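Local coordinates for protein arginase 1, mitochondrial (PDB 6VSU) that hydrolyses L-arginine to urea and L-ornithine, and agmatine to urea and putrescine, using two manganese ions in each subunit of a homohexamer, at residues H53-L58 against Y178-S183; H140-P145 against D289-N294. One frame throughout, in Å; residues are numbered along the deposited sequence.

Contact 1 (H53-L58 against Y178-S183); sequences HNSSFL and YSHASS. With NA (sodium ion), chain B; ORN (L-ornithine), chain C.
Two loops meet through a backbone bond in which His180 N donates to Asn54 O at 3.0 Å, nearly straight (166° at the hydrogen) but reaching the oxygen from above its carbonyl plane, while the CA atoms of Asn54 and Ser179 come within 4.7 Å. Asn54 O also accepts from a water that is also hydrogen-bonded to Ser179 OG. In an ST turn, Ser179 OG receives Ala181 N (3.0 Å), which shapes the turn just ahead of helix 183-189. His180 is the centre of the contact. Its CG stands between the backbone N and the carbonyl carbon (chi1 69°), which turns the imidazole back across the first loop. Ser55 CA sits over the middle of one ring face, 3.6 Å from the centroid, in a CH-pi contact; over the opposite face, toward the rim, lies NE of the bound L-ornithine, 3.9 Å from His180 CE1. At the ring edge NE2 shares a 2.9 Å hydrogen bond with Ser56 OG, and ND1 bonds Glu292, so both nitrogens fix the ring's rotation. Beside this, the Asn54 amide runs alongside the Tyr178 side chain and is bonded to Asn176 and Ser141. With an alanine in place of His180, a gap would probably open between Ser55 and the ornithine, and Ser56 and Glu292 would lose their shared partner. Leu58 O binds a sodium ion together with Ser262 and Glu292, and Phe57 packs on Ser76 of a neighbouring subunit. The chemistry thus implies a polar pocket wall whose imidazole is set in place beside the ligand's side-chain amine.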
loop_
_atom_site.group_PDB
_atom_site.type_symbol
_atom_site.label_atom_id
_atom_site.label_comp_id
_atom_site.label_asym_id
_atom_site.label_seq_id
_atom_site.Cartn_x
_atom_site.Cartn_y
_atom_site.Cartn_z
ATOM N N HIS E 53 4.063 -25.093 4.282
ATOM C CA HIS E 53 3.599 -25.906 3.128
ATOM C C HIS E 53 2.384 -26.789 3.498
ATOM O O HIS E 53 1.854 -27.484 2.620
ATOM C CB HIS E 53 4.732 -26.706 2.509
ATOM C CG HIS E 53 5.249 -27.794 3.386
ATOM N ND1 HIS E 53 6.117 -27.542 4.436
ATOM C CD2 HIS E 53 5.024 -29.139 3.370
ATOM C CE1 HIS E 53 6.417 -28.701 5.028
ATOM N NE2 HIS E 53 5.746 -29.698 4.383
ATOM N N ASN E 54 1.954 -26.792 4.739
ATOM C CA ASN E 54 0.731 -27.511 5.204
ATOM C C ASN E 54 -0.496 -26.582 5.178
ATOM O O ASN E 54 -1.599 -27.083 5.515
ATOM C CB ASN E 54 0.989 -28.131 6.567
ATOM C CG ASN E 54 1.898 -29.322 6.425
ATOM O OD1 ASN E 54 1.751 -30.082 5.457
ATOM N ND2 ASN E 54 2.847 -29.460 7.332
ATOM N N SER E 55 -0.307 -25.312 4.772
ATOM C CA SER E 55 -1.351 -24.276 4.608
ATOM C C SER E 55 -2.266 -24.660 3.451
ATOM O O SER E 55 -1.819 -25.210 2.507
ATOM C CB SER E 55 -0.722 -22.907 4.372
ATOM O OG SER E 55 0.074 -22.544 5.471
ATOM N N SER E 56 -3.522 -24.317 3.532
ATOM C CA SER E 56 -4.526 -24.660 2.494
ATOM C C SER E 56 -4.703 -23.492 1.533
ATOM O O SER E 56 -5.298 -23.717 0.536
ATOM C CB SER E 56 -5.863 -25.019 3.124
ATOM O OG SER E 56 -6.289 -23.980 4.025
ATOM N N PHE E 57 -4.214 -22.294 1.828
ATOM C CA PHE E 57 -4.487 -21.119 0.968
ATOM C C PHE E 57 -3.186 -20.367 0.622
ATOM O O PHE E 57 -3.016 -20.036 -0.541
ATOM C CB PHE E 57 -5.561 -20.224 1.591
ATOM C CG PHE E 57 -6.086 -19.115 0.698
ATOM C CD1 PHE E 57 -6.828 -19.401 -0.434
ATOM C CD2 PHE E 57 -5.825 -17.785 0.986
ATOM C CE1 PHE E 57 -7.311 -18.397 -1.270
ATOM C CE2 PHE E 57 -6.274 -16.779 0.139
ATOM C CZ PHE E 57 -7.024 -17.085 -0.978
ATOM N N LEU E 58 -2.399 -19.956 1.598
ATOM C CA LEU E 58 -1.161 -19.165 1.373
ATOM C C LEU E 58 -0.114 -19.718 2.336
ATOM O O LEU E 58 -0.508 -20.037 3.520
ATOM C CB LEU E 58 -1.441 -17.669 1.633
ATOM C CG LEU E 58 -2.310 -16.965 0.597
ATOM C CD1 LEU E 58 -2.705 -15.555 1.036
ATOM C CD2 LEU E 58 -1.627 -16.921 -0.780
ATOM N N TYR E 178 -1.180 -33.861 7.822
ATOM C CA TYR E 178 -0.412 -32.768 8.471
ATOM C C TYR E 178 -0.971 -31.369 8.051
ATOM O O TYR E 178 -0.331 -30.357 8.308
ATOM C CB TYR E 178 1.060 -32.942 8.095
ATOM C CG TYR E 178 1.725 -34.119 8.751
ATOM C CD1 TYR E 178 1.787 -34.237 10.139
ATOM C CD2 TYR E 178 2.281 -35.126 7.993
ATOM C CE1 TYR E 178 2.393 -35.309 10.763
ATOM C CE2 TYR E 178 2.931 -36.185 8.597
ATOM C CZ TYR E 178 2.985 -36.282 9.986
ATOM O OH TYR E 178 3.587 -37.357 10.576
ATOM N N SER E 179 -2.140 -31.296 7.417
ATOM C CA SER E 179 -2.806 -29.989 7.127
ATOM C C SER E 179 -2.815 -29.107 8.376
ATOM O O SER E 179 -3.086 -29.605 9.453
ATOM C CB SER E 179 -4.242 -30.162 6.635
ATOM O OG SER E 179 -4.884 -28.913 6.568
ATOM N N HIS E 180 -2.656 -27.809 8.214
ATOM C CA HIS E 180 -2.801 -26.862 9.327
ATOM C C HIS E 180 -4.227 -26.925 9.868
ATOM O O HIS E 180 -4.399 -26.463 10.964
ATOM C CB HIS E 180 -2.368 -25.457 8.914
ATOM C CG HIS E 180 -3.227 -24.725 7.935
ATOM N ND1 HIS E 180 -3.181 -23.352 7.831
ATOM C CD2 HIS E 180 -4.109 -25.140 7.009
ATOM C CE1 HIS E 180 -3.992 -22.967 6.850
ATOM N NE2 HIS E 180 -4.572 -24.024 6.335
ATOM N N ALA E 181 -5.208 -27.449 9.132
ATOM C CA ALA E 181 -6.601 -27.509 9.605
ATOM C C ALA E 181 -6.914 -28.880 10.261
ATOM O O ALA E 181 -8.086 -29.162 10.576
ATOM C CB ALA E 181 -7.499 -27.219 8.422
ATOM N N SER E 182 -5.898 -29.713 10.473
ATOM C CA SER E 182 -6.069 -31.052 11.104
ATOM C C SER E 182 -5.187 -31.214 12.351
ATOM O O SER E 182 -5.194 -32.304 12.941
ATOM C CB SER E 182 -5.777 -32.103 10.070
ATOM O OG SER E 182 -6.802 -32.152 9.101
ATOM N N SER E 183 -4.427 -30.209 12.771
ATOM C CA SER E 183 -3.361 -30.490 13.759
ATOM C C SER E 183 -3.977 -30.841 15.129
ATOM O O SER E 183 -3.357 -31.674 15.871
ATOM C CB SER E 183 -2.353 -29.419 13.830
ATOM O OG SER E 183 -3.002 -28.217 13.844
HETATM NA NA NA B . -1.531 -20.108 6.171
HETATM N N ORN C . -10.944 -23.192 4.680
HETATM C CA ORN C . -10.324 -23.771 5.897
HETATM C CB ORN C . -9.462 -22.719 6.592
HETATM C CG ORN C . -8.434 -23.280 7.558
HETATM C CD ORN C . -7.594 -22.194 8.205
HETATM N NE ORN C . -6.897 -22.588 9.427
HETATM C C ORN C . -11.414 -24.273 6.852
HETATM O O ORN C . -12.534 -24.489 6.386
HETATM O OXT ORN C . -11.091 -24.435 8.026
HETATM O O HOH W 1 -3.820 -27.750 4.351
HETATM O O HOH W 2 -3.454 -20.855 4.209
#

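Contact 2 (H140-P145 against D289-N294); sequences HSISYP and DVVEFN. With MN (manganese (II) ion), chain D; NA (sodium ion), chain B.
Val291 lays its CG2 methyl over the centre of the His140 ring, 3.4 Å from the centroid and 3° off the ring normal, a CH-pi contact in which the two side chains cross at about a right angle. With CG2 between the backbone N and the carbonyl carbon, the valine presents one methyl to the imidazole and turns the other, CG1, to Ile142 CD1 at 3.9 Å. The covered ring is a metal ligand: His140 ND1 binds manganese at 2.3 Å, in company with Asp164, Asp168 and two waters. At the other nitrogen, NE2 is hydrogen-bonded to Ser247, whose hydroxyl also meets Asp289 OD1, making Ser247 a second-shell link between histidine and aspartate. Metal, serine and methyl together fix both the position and the tilt of the ring. Asp289 OD2 accepts from Ser143 OG at 2.6 Å, approached from above the carboxylate plane, and also bonds Tyr245. Glu292 bends at chi2 (-74°), bringing its carboxylate back to the chain of His140. There His140 N donates to the anti side of OE2 at 2.8 Å, with 150° at the hydrogen. Glu292 OE2 also takes His180 ND1, and OE1 binds the sodium ion at 2.8 Å, so both carboxylate oxygens are held. Asp289 to Val291 form the end of strand 285-291, which pairs with strand 244-249 on one side and strand 131-136 on the other, while the 3-10 turn at 140-142 leads into helix 143-154 and helix 303-319 packs against Val290.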
loop_
_atom_site.group_PDB
_atom_site.type_symbol
_atom_site.label_atom_id
_atom_site.label_comp_id
_atom_site.label_asym_id
_atom_site.label_seq_id
_atom_site.Cartn_x
_atom_site.Cartn_y
_atom_site.Cartn_z
ATOM N N HIS E 140 -0.228 -23.682 11.304
ATOM C CA HIS E 140 -0.731 -24.354 12.534
ATOM C C HIS E 140 -0.393 -25.859 12.529
ATOM O O HIS E 140 -0.597 -26.480 13.526
ATOM C CB HIS E 140 -2.248 -24.087 12.705
ATOM C CG HIS E 140 -2.571 -23.790 14.109
ATOM N ND1 HIS E 140 -3.566 -22.937 14.469
ATOM C CD2 HIS E 140 -1.938 -24.159 15.232
ATOM C CE1 HIS E 140 -3.565 -22.818 15.766
ATOM N NE2 HIS E 140 -2.603 -23.579 16.243
ATOM N N SER E 141 0.174 -26.425 11.463
ATOM C CA SER E 141 0.524 -27.863 11.442
ATOM C C SER E 141 1.550 -28.157 12.530
ATOM O O SER E 141 1.586 -29.313 13.028
ATOM C CB SER E 141 0.966 -28.363 10.107
ATOM O OG SER E 141 2.181 -27.791 9.725
ATOM N N ILE E 142 2.341 -27.171 12.895
ATOM C CA ILE E 142 3.500 -27.415 13.778
ATOM C C ILE E 142 3.029 -27.671 15.223
ATOM O O ILE E 142 3.787 -28.283 15.999
ATOM C CB ILE E 142 4.459 -26.243 13.664
ATOM C CG1 ILE E 142 3.923 -25.042 14.427
ATOM C CG2 ILE E 142 4.762 -25.970 12.183
ATOM C CD1 ILE E 142 4.830 -23.887 14.414
ATOM N N SER E 143 1.823 -27.243 15.571
ATOM C CA SER E 143 1.296 -27.435 16.922
ATOM C C SER E 143 1.278 -28.919 17.271
ATOM O O SER E 143 1.549 -29.249 18.421
ATOM C CB SER E 143 -0.038 -26.805 17.024
ATOM O OG SER E 143 0.100 -25.397 17.118
ATOM N N TYR E 144 1.030 -29.802 16.312
ATOM C CA TYR E 144 0.960 -31.261 16.573
ATOM C C TYR E 144 2.317 -31.736 17.072
ATOM O O TYR E 144 2.406 -32.259 18.181
ATOM C CB TYR E 144 0.453 -32.055 15.367
ATOM C CG TYR E 144 0.665 -33.553 15.410
ATOM C CD1 TYR E 144 0.559 -34.278 16.584
ATOM C CD2 TYR E 144 0.918 -34.275 14.253
ATOM C CE1 TYR E 144 0.658 -35.674 16.620
ATOM C CE2 TYR E 144 1.062 -35.664 14.276
ATOM C CZ TYR E 144 0.942 -36.374 15.466
ATOM O OH TYR E 144 1.087 -37.736 15.484
ATOM N N PRO E 145 3.409 -31.639 16.294
ATOM C CA PRO E 145 4.685 -32.193 16.748
ATOM C C PRO E 145 5.234 -31.511 17.987
ATOM O O PRO E 145 5.999 -32.122 18.723
ATOM C CB PRO E 145 5.654 -32.009 15.568
ATOM C CG PRO E 145 4.987 -30.959 14.696
ATOM C CD PRO E 145 3.486 -31.217 14.883
ATOM N N ASP E 289 2.720 -21.603 21.495
ATOM C CA ASP E 289 3.102 -21.252 20.116
ATOM C C ASP E 289 2.344 -19.994 19.696
ATOM O O ASP E 289 1.240 -19.714 20.229
ATOM C CB ASP E 289 3.006 -22.453 19.181
ATOM C CG ASP E 289 1.626 -23.024 18.984
ATOM O OD1 ASP E 289 0.714 -22.249 18.636
ATOM O OD2 ASP E 289 1.506 -24.307 19.066
ATOM N N VAL E 290 2.922 -19.290 18.735
ATOM C CA VAL E 290 2.244 -18.186 17.998
ATOM C C VAL E 290 2.401 -18.443 16.513
ATOM O O VAL E 290 3.549 -18.427 16.032
ATOM C CB VAL E 290 2.797 -16.821 18.395
ATOM C CG1 VAL E 290 2.123 -15.728 17.578
ATOM C CG2 VAL E 290 2.581 -16.603 19.874
ATOM N N VAL E 291 1.297 -18.726 15.828
ATOM C CA VAL E 291 1.327 -19.299 14.456
ATOM C C VAL E 291 0.422 -18.448 13.552
ATOM O O VAL E 291 -0.395 -17.648 14.053
ATOM C CB VAL E 291 0.850 -20.757 14.464
ATOM C CG1 VAL E 291 1.717 -21.641 15.337
ATOM C CG2 VAL E 291 -0.589 -20.905 14.922
ATOM N N GLU E 292 0.605 -18.651 12.253
ATOM C CA GLU E 292 -0.274 -18.179 11.155
ATOM C C GLU E 292 -0.138 -16.664 10.966
ATOM O O GLU E 292 -0.974 -16.101 10.214
ATOM C CB GLU E 292 -1.704 -18.639 11.405
ATOM C CG GLU E 292 -1.809 -20.160 11.258
ATOM C CD GLU E 292 -1.759 -20.722 9.849
ATOM O OE1 GLU E 292 -1.855 -19.877 8.892
ATOM O OE2 GLU E 292 -1.708 -22.009 9.687
ATOM N N PHE E 293 0.879 -16.013 11.544
ATOM C CA PHE E 293 1.218 -14.640 11.111
ATOM C C PHE E 293 1.800 -14.764 9.707
ATOM O O PHE E 293 2.688 -15.575 9.514
ATOM C CB PHE E 293 2.194 -13.991 12.070
ATOM C CG PHE E 293 2.964 -12.833 11.502
ATOM C CD1 PHE E 293 2.330 -11.875 10.715
ATOM C CD2 PHE E 293 4.298 -12.659 11.815
ATOM C CE1 PHE E 293 3.055 -10.827 10.185
ATOM C CE2 PHE E 293 5.009 -11.579 11.310
ATOM C CZ PHE E 293 4.388 -10.685 10.473
ATOM N N ASN E 294 1.176 -14.109 8.752
ATOM C CA ASN E 294 1.539 -14.131 7.320
ATOM C C ASN E 294 2.084 -12.752 6.939
ATOM O O ASN E 294 1.290 -11.891 6.593
ATOM C CB ASN E 294 0.357 -14.488 6.420
ATOM C CG ASN E 294 0.792 -14.665 4.997
ATOM O OD1 ASN E 294 1.843 -14.143 4.592
ATOM N ND2 ASN E 294 0.012 -15.431 4.266
HETATM MN MN MN D . -5.380 -22.554 13.096
HETATM NA NA NA B . -1.531 -20.108 6.171
HETATM O O HOH W 3 -6.927 -22.064 11.713
HETATM O O HOH W 4 -4.937 -23.304 10.830
HETATM O O HOH W 2 -3.454 -20.855 4.209
#

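Both contacts are buried, but contact 2 lies nearer the middle of the chain, its centre about 5 Å from the chain's centre against about 14 Å for contact 1. Contact 1 joins two loops that follow strands 43-48 and 158-163 and reaches a neighbouring subunit; contact 2 sets a helix start against the end of a sheet strand, within one subunit. Their chemistry differs accordingly: contact 1 faces the L-ornithine pocket, whereas contact 2 combines manganese coordination and buried carboxylate hydrogen bonds with apolar packing. They meet directly where His180 ND1 lies 2.7 Å from Glu292 OE2 and Ser183 OG is 3.0 Å from His140 O. Leu58 and Glu292 complete the join through one sodium ion.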